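Local coordinates for acetyl-CoA hydrolase/transferase family protein (Porphyromonas gingivalis, PDB 2NVV) that probably hydrolyses acetyl-CoA or transfers its coenzyme A to or from acetate, through a glutamyl-CoA thioester intermediate, and carries bound zinc, at residues A[19-24]-A[120-125]; A[55-60]-A[78-83]; A[427-432]-A[441-446]. One frame throughout, in Å; residues are numbered along the deposited sequence.

Contact 1: A[19-24]-A[120-125]; sequences DNVGFS and VDVAII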
loop_
_atom_site.group_PDB
_atom_site.type_symbol
_atom_site.label_atom_id
_atom_site.label_comp_id
_atom_site.label_asym_id
_atom_site.label_seq_id
_atom_site.Cartn_x
_atom_site.Cartn_y
_atom_site.Cartn_z
ATOM N N ASP A 19 0.809 -16.314 28.048
ATOM C CA ASP A 19 -0.212 -15.279 28.034
ATOM C C ASP A 19 0.182 -14.293 26.948
ATOM O O ASP A 19 1.362 -14.119 26.662
ATOM C CB ASP A 19 -0.264 -14.517 29.363
ATOM C CG ASP A 19 -1.183 -15.155 30.389
ATOM O OD1 ASP A 19 -2.038 -15.995 30.019
ATOM O OD2 ASP A 19 -1.061 -14.793 31.582
ATOM N N ASN A 20 -0.804 -13.657 26.335
ATOM C CA ASN A 20 -0.525 -12.644 25.324
ATOM C C ASN A 20 -0.735 -11.314 26.022
ATOM O O ASN A 20 -1.801 -11.055 26.573
ATOM C CB ASN A 20 -1.470 -12.762 24.125
ATOM C CG ASN A 20 -1.099 -13.896 23.207
ATOM O OD1 ASN A 20 0.032 -14.378 23.230
ATOM N ND2 ASN A 20 -2.043 -14.321 22.381
ATOM N N VAL A 21 0.282 -10.468 26.008
ATOM C CA VAL A 21 0.173 -9.184 26.677
ATOM C C VAL A 21 0.259 -8.004 25.722
ATOM O O VAL A 21 1.108 -7.963 24.826
ATOM C CB VAL A 21 1.271 -9.030 27.764
ATOM C CG1 VAL A 21 0.987 -7.814 28.612
ATOM C CG2 VAL A 21 1.328 -10.283 28.632
ATOM N N GLY A 22 -0.642 -7.048 25.920
ATOM C CA GLY A 22 -0.649 -5.849 25.103
ATOM C C GLY A 22 -0.191 -4.719 25.995
ATOM O O GLY A 22 -0.619 -4.625 27.143
ATOM N N PHE A 23 0.692 -3.869 25.483
ATOM C CA PHE A 23 1.201 -2.745 26.258
ATOM C C PHE A 23 0.749 -1.412 25.669
ATOM O O PHE A 23 0.595 -1.272 24.464
ATOM C CB PHE A 23 2.728 -2.806 26.310
ATOM C CG PHE A 23 3.270 -4.163 26.683
ATOM C CD1 PHE A 23 3.391 -5.167 25.724
ATOM C CD2 PHE A 23 3.678 -4.436 27.983
ATOM C CE1 PHE A 23 3.913 -6.421 26.054
ATOM C CE2 PHE A 23 4.199 -5.682 28.317
ATOM C CZ PHE A 23 4.316 -6.674 27.347
ATOM N N SER A 24 0.537 -0.429 26.528
ATOM C CA SER A 24 0.103 0.897 26.096
ATOM C C SER A 24 1.273 1.711 25.550
ATOM O O SER A 24 2.426 1.270 25.583
ATOM C CB SER A 24 -0.513 1.655 27.271
ATOM O OG SER A 24 0.473 1.951 28.254
ATOM N N VAL A 120 -5.977 -11.495 23.872
ATOM C CA VAL A 120 -5.162 -10.566 24.645
ATOM C C VAL A 120 -5.536 -10.930 26.084
ATOM O O VAL A 120 -6.665 -10.683 26.522
ATOM C CB VAL A 120 -5.549 -9.086 24.409
ATOM C CG1 VAL A 120 -4.595 -8.196 25.171
ATOM C CG2 VAL A 120 -5.519 -8.744 22.937
ATOM N N ASP A 121 -4.606 -11.535 26.810
ATOM C CA ASP A 121 -4.878 -11.941 28.180
ATOM C C ASP A 121 -4.848 -10.785 29.172
ATOM O O ASP A 121 -5.753 -10.616 29.986
ATOM C CB ASP A 121 -3.879 -13.014 28.592
ATOM C CG ASP A 121 -4.090 -14.299 27.844
ATOM O OD1 ASP A 121 -5.097 -14.983 28.113
ATOM O OD2 ASP A 121 -3.258 -14.617 26.976
ATOM N N VAL A 122 -3.796 -9.988 29.104
ATOM C CA VAL A 122 -3.679 -8.849 29.989
ATOM C C VAL A 122 -3.120 -7.643 29.239
ATOM O O VAL A 122 -2.442 -7.778 28.207
ATOM C CB VAL A 122 -2.805 -9.205 31.245
ATOM C CG1 VAL A 122 -1.935 -10.419 30.950
ATOM C CG2 VAL A 122 -1.942 -8.041 31.656
ATOM N N ALA A 123 -3.458 -6.459 29.747
ATOM C CA ALA A 123 -3.000 -5.205 29.182
ATOM C C ALA A 123 -2.278 -4.448 30.287
ATOM O O ALA A 123 -2.841 -4.238 31.367
ATOM C CB ALA A 123 -4.186 -4.396 28.682
ATOM N N ILE A 124 -1.023 -4.077 30.039
ATOM C CA ILE A 124 -0.263 -3.299 31.014
ATOM C C ILE A 124 -0.267 -1.885 30.441
ATOM O O ILE A 124 0.163 -1.683 29.310
ATOM C CB ILE A 124 1.205 -3.750 31.132
ATOM C CG1 ILE A 124 1.321 -5.278 31.084
ATOM C CG2 ILE A 124 1.793 -3.206 32.423
ATOM C CD1 ILE A 124 0.767 -5.998 32.261
ATOM N N ILE A 125 -0.757 -0.909 31.200
ATOM C CA ILE A 125 -0.799 0.456 30.696
ATOM C C ILE A 125 -0.252 1.504 31.663
ATOM O O ILE A 125 -0.326 1.338 32.876
ATOM C CB ILE A 125 -2.244 0.854 30.313
ATOM C CG1 ILE A 125 -3.144 0.818 31.548
ATOM C CG2 ILE A 125 -2.784 -0.098 29.267
ATOM C CD1 ILE A 125 -4.575 1.276 31.297
#

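Contact 2: A[55-60]-A[78-83]; sequences IGMFTG and KFRTPY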
loop_
_atom_site.group_PDB
_atom_site.type_symbol
_atom_site.label_atom_id
_atom_site.label_comp_id
_atom_site.label_asym_id
_atom_site.label_seq_id
_atom_site.Cartn_x
_atom_site.Cartn_y
_atom_site.Cartn_z
ATOM N N ILE A 55 5.843 -14.834 26.844
ATOM C CA ILE A 55 4.554 -14.206 26.580
ATOM C C ILE A 55 4.502 -13.635 25.174
ATOM O O ILE A 55 5.538 -13.322 24.578
ATOM C CB ILE A 55 4.292 -13.047 27.557
ATOM C CG1 ILE A 55 5.431 -12.024 27.434
ATOM C CG2 ILE A 55 4.169 -13.569 28.989
ATOM C CD1 ILE A 55 5.215 -10.728 28.218
ATOM N N GLY A 56 3.287 -13.507 24.648
ATOM C CA GLY A 56 3.113 -12.944 23.324
ATOM C C GLY A 56 3.051 -11.457 23.577
ATOM O O GLY A 56 2.496 -11.047 24.582
HETATM N N MSE A 57 3.602 -10.647 22.681
HETATM C CA MSE A 57 3.605 -9.207 22.894
HETATM C C MSE A 57 3.024 -8.377 21.765
HETATM O O MSE A 57 3.478 -8.454 20.631
HETATM C CB MSE A 57 5.032 -8.738 23.154
HETATM C CG MSE A 57 5.691 -9.378 24.354
HETATM SE SE MSE A 57 7.565 -8.894 24.506
HETATM C CE MSE A 57 7.342 -6.994 24.811
ATOM N N PHE A 58 2.020 -7.578 22.094
ATOM C CA PHE A 58 1.378 -6.673 21.139
ATOM C C PHE A 58 1.644 -5.279 21.705
ATOM O O PHE A 58 1.298 -5.007 22.863
ATOM C CB PHE A 58 -0.148 -6.860 21.093
ATOM C CG PHE A 58 -0.613 -8.222 20.636
ATOM C CD1 PHE A 58 -1.238 -9.098 21.530
ATOM C CD2 PHE A 58 -0.488 -8.603 19.301
ATOM C CE1 PHE A 58 -1.737 -10.329 21.103
ATOM C CE2 PHE A 58 -0.981 -9.833 18.858
ATOM C CZ PHE A 58 -1.609 -10.701 19.761
ATOM N N THR A 59 2.253 -4.402 20.911
ATOM C CA THR A 59 2.527 -3.036 21.356
ATOM C C THR A 59 2.080 -2.051 20.272
ATOM O O THR A 59 1.608 -2.455 19.213
ATOM C CB THR A 59 4.035 -2.818 21.609
ATOM O OG1 THR A 59 4.749 -2.909 20.364
ATOM C CG2 THR A 59 4.572 -3.850 22.557
ATOM N N GLY A 60 2.215 -0.758 20.544
ATOM C CA GLY A 60 1.849 0.237 19.552
ATOM C C GLY A 60 2.982 0.268 18.555
ATOM O O GLY A 60 2.799 -0.022 17.371
ATOM N N LYS A 78 7.738 -14.888 23.278
ATOM C CA LYS A 78 7.313 -15.973 22.395
ATOM C C LYS A 78 7.074 -15.408 20.996
ATOM O O LYS A 78 7.392 -16.049 19.994
ATOM C CB LYS A 78 6.056 -16.684 22.929
ATOM C CG LYS A 78 4.733 -16.004 22.650
ATOM C CD LYS A 78 3.551 -16.941 22.981
ATOM C CE LYS A 78 3.658 -18.254 22.211
ATOM N NZ LYS A 78 2.455 -19.135 22.381
ATOM N N PHE A 79 6.510 -14.208 20.930
ATOM C CA PHE A 79 6.295 -13.545 19.651
ATOM C C PHE A 79 6.115 -12.057 19.904
ATOM O O PHE A 79 5.643 -11.653 20.965
ATOM C CB PHE A 79 5.101 -14.151 18.887
ATOM C CG PHE A 79 3.746 -13.673 19.347
ATOM C CD1 PHE A 79 3.335 -12.361 19.109
ATOM C CD2 PHE A 79 2.867 -14.550 19.990
ATOM C CE1 PHE A 79 2.071 -11.918 19.495
ATOM C CE2 PHE A 79 1.596 -14.125 20.385
ATOM C CZ PHE A 79 1.197 -12.795 20.134
ATOM N N ARG A 80 6.499 -11.248 18.917
ATOM C CA ARG A 80 6.439 -9.793 19.033
ATOM C C ARG A 80 5.879 -9.078 17.796
ATOM O O ARG A 80 6.176 -9.452 16.657
ATOM C CB ARG A 80 7.850 -9.273 19.324
ATOM C CG ARG A 80 7.976 -7.772 19.443
ATOM C CD ARG A 80 7.517 -7.287 20.801
ATOM N NE ARG A 80 7.828 -5.870 20.971
ATOM C CZ ARG A 80 7.253 -4.888 20.290
ATOM N NH1 ARG A 80 7.613 -3.627 20.502
ATOM N NH2 ARG A 80 6.308 -5.167 19.411
ATOM N N THR A 81 5.077 -8.042 18.043
ATOM C CA THR A 81 4.468 -7.221 16.991
ATOM C C THR A 81 4.116 -5.858 17.582
ATOM O O THR A 81 3.847 -5.743 18.777
ATOM C CB THR A 81 3.156 -7.808 16.450
ATOM O OG1 THR A 81 2.998 -9.152 16.906
ATOM C CG2 THR A 81 3.157 -7.791 14.939
ATOM N N PRO A 82 4.050 -4.817 16.741
ATOM C CA PRO A 82 4.280 -4.854 15.301
ATOM C C PRO A 82 5.566 -4.135 14.878
ATOM O O PRO A 82 6.006 -4.253 13.729
ATOM C CB PRO A 82 3.034 -4.172 14.770
ATOM C CG PRO A 82 2.877 -3.034 15.749
ATOM C CD PRO A 82 3.264 -3.622 17.106
ATOM N N TYR A 83 6.165 -3.405 15.815
ATOM C CA TYR A 83 7.380 -2.647 15.563
ATOM C C TYR A 83 8.226 -2.648 16.830
ATOM O O TYR A 83 7.687 -2.566 17.938
ATOM C CB TYR A 83 7.011 -1.202 15.204
ATOM C CG TYR A 83 8.169 -0.287 14.859
ATOM C CD1 TYR A 83 8.554 -0.082 13.532
ATOM C CD2 TYR A 83 8.864 0.401 15.852
ATOM C CE1 TYR A 83 9.598 0.791 13.206
ATOM C CE2 TYR A 83 9.903 1.265 15.540
ATOM C CZ TYR A 83 10.265 1.461 14.220
ATOM O OH TYR A 83 11.284 2.338 13.905
#

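Contact 3: A[427-432]-A[441-446]; sequences GVADLR and HEIIDK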
loop_
_atom_site.group_PDB
_atom_site.type_symbol
_atom_site.label_atom_id
_atom_site.label_comp_id
_atom_site.label_asym_id
_atom_site.label_seq_id
_atom_site.Cartn_x
_atom_site.Cartn_y
_atom_site.Cartn_z
ATOM N N GLY A 427 20.579 16.352 -4.371
ATOM C CA GLY A 427 19.477 16.917 -5.131
ATOM C C GLY A 427 18.230 16.084 -4.980
ATOM O O GLY A 427 18.214 15.150 -4.185
ATOM N N VAL A 428 17.190 16.412 -5.741
ATOM C CA VAL A 428 15.937 15.674 -5.647
ATOM C C VAL A 428 15.557 14.993 -6.963
ATOM O O VAL A 428 15.780 15.538 -8.048
ATOM C CB VAL A 428 14.774 16.606 -5.214
ATOM C CG1 VAL A 428 15.280 17.636 -4.224
ATOM C CG2 VAL A 428 14.154 17.270 -6.408
ATOM N N ALA A 429 14.981 13.801 -6.857
ATOM C CA ALA A 429 14.561 13.049 -8.033
ATOM C C ALA A 429 13.059 12.841 -8.009
ATOM O O ALA A 429 12.556 12.006 -7.274
ATOM C CB ALA A 429 15.275 11.696 -8.085
ATOM N N ASP A 430 12.344 13.624 -8.806
ATOM C CA ASP A 430 10.898 13.505 -8.886
ATOM C C ASP A 430 10.636 12.344 -9.834
ATOM O O ASP A 430 10.922 12.424 -11.030
ATOM C CB ASP A 430 10.287 14.784 -9.446
ATOM C CG ASP A 430 8.813 14.896 -9.147
ATOM O OD1 ASP A 430 8.131 13.849 -9.130
ATOM O OD2 ASP A 430 8.335 16.031 -8.942
ATOM N N LEU A 431 10.085 11.270 -9.290
ATOM C CA LEU A 431 9.830 10.060 -10.054
ATOM C C LEU A 431 8.506 10.005 -10.804
ATOM O O LEU A 431 8.299 9.120 -11.634
ATOM C CB LEU A 431 9.931 8.858 -9.112
ATOM C CG LEU A 431 11.311 8.307 -8.721
ATOM C CD1 LEU A 431 12.347 9.396 -8.679
ATOM C CD2 LEU A 431 11.202 7.591 -7.398
ATOM N N ARG A 432 7.619 10.951 -10.523
ATOM C CA ARG A 432 6.302 10.962 -11.163
ATOM C C ARG A 432 6.311 11.103 -12.677
ATOM O O ARG A 432 7.038 11.910 -13.239
ATOM C CB ARG A 432 5.426 12.056 -10.543
ATOM C CG ARG A 432 4.981 11.743 -9.117
ATOM C CD ARG A 432 4.390 12.956 -8.444
ATOM N NE ARG A 432 5.378 14.022 -8.317
ATOM C CZ ARG A 432 5.140 15.204 -7.758
ATOM N NH1 ARG A 432 6.106 16.099 -7.695
ATOM N NH2 ARG A 432 3.944 15.489 -7.261
ATOM N N HIS A 441 17.787 7.271 -14.449
ATOM C CA HIS A 441 18.705 8.336 -14.823
ATOM C C HIS A 441 18.499 9.570 -13.966
ATOM O O HIS A 441 19.448 10.272 -13.633
ATOM C CB HIS A 441 18.555 8.684 -16.298
ATOM C CG HIS A 441 19.306 7.759 -17.201
ATOM N ND1 HIS A 441 18.681 6.832 -18.006
ATOM C CD2 HIS A 441 20.636 7.597 -17.400
ATOM C CE1 HIS A 441 19.594 6.141 -18.667
ATOM N NE2 HIS A 441 20.787 6.586 -18.317
ATOM N N GLU A 442 17.256 9.832 -13.599
ATOM C CA GLU A 442 16.959 10.975 -12.745
ATOM C C GLU A 442 17.569 10.731 -11.365
ATOM O O GLU A 442 18.229 11.602 -10.813
ATOM C CB GLU A 442 15.443 11.159 -12.636
ATOM C CG GLU A 442 15.002 12.315 -11.752
ATOM C CD GLU A 442 15.396 13.677 -12.293
ATOM O OE1 GLU A 442 14.961 14.685 -11.695
ATOM O OE2 GLU A 442 16.133 13.740 -13.299
ATOM N N ILE A 443 17.358 9.540 -10.816
ATOM C CA ILE A 443 17.898 9.195 -9.504
ATOM C C ILE A 443 19.422 9.210 -9.505
ATOM O O ILE A 443 20.051 9.621 -8.538
ATOM C CB ILE A 443 17.438 7.790 -9.046
ATOM C CG1 ILE A 443 15.936 7.799 -8.741
ATOM C CG2 ILE A 443 18.227 7.356 -7.811
ATOM C CD1 ILE A 443 15.375 6.449 -8.354
ATOM N N ILE A 444 20.015 8.744 -10.590
ATOM C CA ILE A 444 21.465 8.701 -10.713
ATOM C C ILE A 444 22.085 10.096 -10.766
ATOM O O ILE A 444 23.021 10.400 -10.037
ATOM C CB ILE A 444 21.866 7.906 -11.984
ATOM C CG1 ILE A 444 21.505 6.432 -11.791
ATOM C CG2 ILE A 444 23.351 8.049 -12.263
ATOM C CD1 ILE A 444 21.730 5.576 -13.006
ATOM N N ASP A 445 21.535 10.946 -11.627
ATOM C CA ASP A 445 22.022 12.309 -11.812
ATOM C C ASP A 445 21.765 13.266 -10.648
ATOM O O ASP A 445 22.555 14.181 -10.406
ATOM C CB ASP A 445 21.398 12.901 -13.077
ATOM C CG ASP A 445 21.823 12.175 -14.333
ATOM O OD1 ASP A 445 21.224 12.446 -15.393
ATOM O OD2 ASP A 445 22.758 11.343 -14.274
ATOM N N LYS A 446 20.668 13.059 -9.923
ATOM C CA LYS A 446 20.302 13.958 -8.832
ATOM C C LYS A 446 20.552 13.509 -7.398
ATOM O O LYS A 446 20.882 14.333 -6.549
ATOM C CB LYS A 446 18.824 14.335 -8.959
ATOM C CG LYS A 446 18.401 14.901 -10.316
ATOM C CD LYS A 446 19.280 16.077 -10.765
ATOM C CE LYS A 446 18.431 17.189 -11.411
ATOM N NZ LYS A 446 17.543 16.728 -12.508
#

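Contact 1: A[19-24]-A[120-125]
The ring of Phe23 has Ile124 obliquely beside it, with Ile124 CG1 4.0 Å from Phe23 CD2, while one of its faces takes Val21 CG1 of the same strand, set off toward the rim. With CG anti to its own carbonyl carbon (chi1 -48°), the ring is carried back along the strand over that valine. Val21 CG1 also meets Ile124 CG1, at 3.6 Å, and its other branch, CG2, lies alongside Val122 CG1, so Val21, Phe23, Val122 and Ile124 make one apolar patch on their face of the sheet. Two further flat groups are the carboxylates of Asp19 and Asp121: the side chains cross at about a right angle, the carboxylate planes 36° apart, with Asp19 OD1 3.6 Å from Asp121 OD2. The closeness of like charges is probably offset by other partners: Asp19 OD2 has a salt bridge to Arg154 and the N-H of His16, while Asp121 OD2 accepts from Asn20 N at 2.7 Å through its anti lone pair. From there the strands run parallel: Asn20 O takes the N-H of Asp121, then Gly22 N gives to Val122 O (3.0 Å), Ile124 N to Gly22 O (3.0 Å) and Ser24 N to Ile124 O (3.1 Å). Ser24 CB packs on Ile125 CG2, and Ser24 OG is held by Gly30 O and Glu126 N. Strand 20-23 lies between strands 55-58 and 122-127 in the parallel sheet of the N-terminal domain; strand 154-160 continues the sheet beyond 122-127, and helix 145-151 packs against Ser24, Val120 and Ile125.

Contact 2: A[55-60]-A[78-83]
Phe58 and Phe79 form a T-shaped stack in which the edge of Phe79 approaches the face of Phe58, centroids 5.2 Å apart and planes at 67°. Phe79 also lies beneath the other strand: Gly56 CA sits 3.6 Å from its ring centroid, a CH-pi contact close to the ring normal, brought about by a chi1 of 80° that places CG between the backbone N and carbonyl carbon. Selenomethionine Met57 and Arg80 share the opposite face from Phe58 and Phe79, with Met57 CB 3.7 Å from Arg80 CD; the guanidinium then turns one face to Thr59 CG2. In parallel fashion, Met57 N gives to Phe79 O at 2.8 Å, Thr81 N to Met57 O at 3.1 Å, and Thr59 N to Thr81 O at 3.0 Å. The packing is less enclosed at the start, where partly exposed Lys78 lays its CG against the backbone of Ile55 and sends its amine away to Asn18. At the far end, the side chain of Tyr83 approaches Asn374, a predicted CoA-binding residue. The two strands belong to a beta-alpha-beta unit: aromatic rings pack on one face, and on the other the Arg80 charge is met at NE by Asp68 of the connecting helix, 65-73.

Contact 3: A[427-432]-A[441-446]
Strand 427-430, the outermost of its mixed sheet in this chain, runs nearly antiparallel (175°) to the 441-446 part of helix 436-446, axes 7.3 Å apart at the closest; by CA position Gly427 faces Lys446 and Ala429 faces Ile443. Ala429 points its methyl at the helix, CB meeting Glu442 CG at 3.7 Å and Ile443 CG1 at 4.0 Å. Leu431 reaches in from the end of the strand, its CD1 3.9 Å from Ile443 CG1, and both side chains also touch Ile422 of antiparallel strand 421-424. With chi1 -69°, the isoleucine's CG1 stands anti to its carbonyl carbon, toward both partners. On the more exposed flank, Lys446 CB comes to 3.4 Å from Val428 O, and the bent lysine chain carries NZ back to Glu442 in a weak salt bridge. Arg432 grips Asp430 side-on: NE meets OD1 at 2.9 Å and NH1 meets OD2, while OD1 also accepts Arg432 N in an Asx turn. No hydrogen bond or salt bridge spans the two segments, so apolar packing joins them; the bidentate grip and Asx turn restrict the Arg432 guanidinium, consistent with its salt bridge to Glu242 and cation-pi contact with Phe116 of the second subunit.

Contacts 1 and 2 belong to one parallel sheet in the N-terminal domain, their centres about 9 Å apart. Strands 20-23 and 55-58 are neighbours there, and probable hydrogen bonds from Val21 N to Gly56 O and from Gly56 N to Asp19 O join the two contacts. The chain makes strand 20-23, builds contact 2 outward on one side, then returns to place strand 122-127 on the other. Contact 3 comes much later, in the C-terminal domain, where strand 427-430 ends a separate mixed sheet. Its centre lies about 45 Å from contact 1 and 38 Å from contact 2, across the chain's centre. The predicted CoA-binding Asn374, near Tyr83 of contact 2, suggests that both domains contribute to the active site.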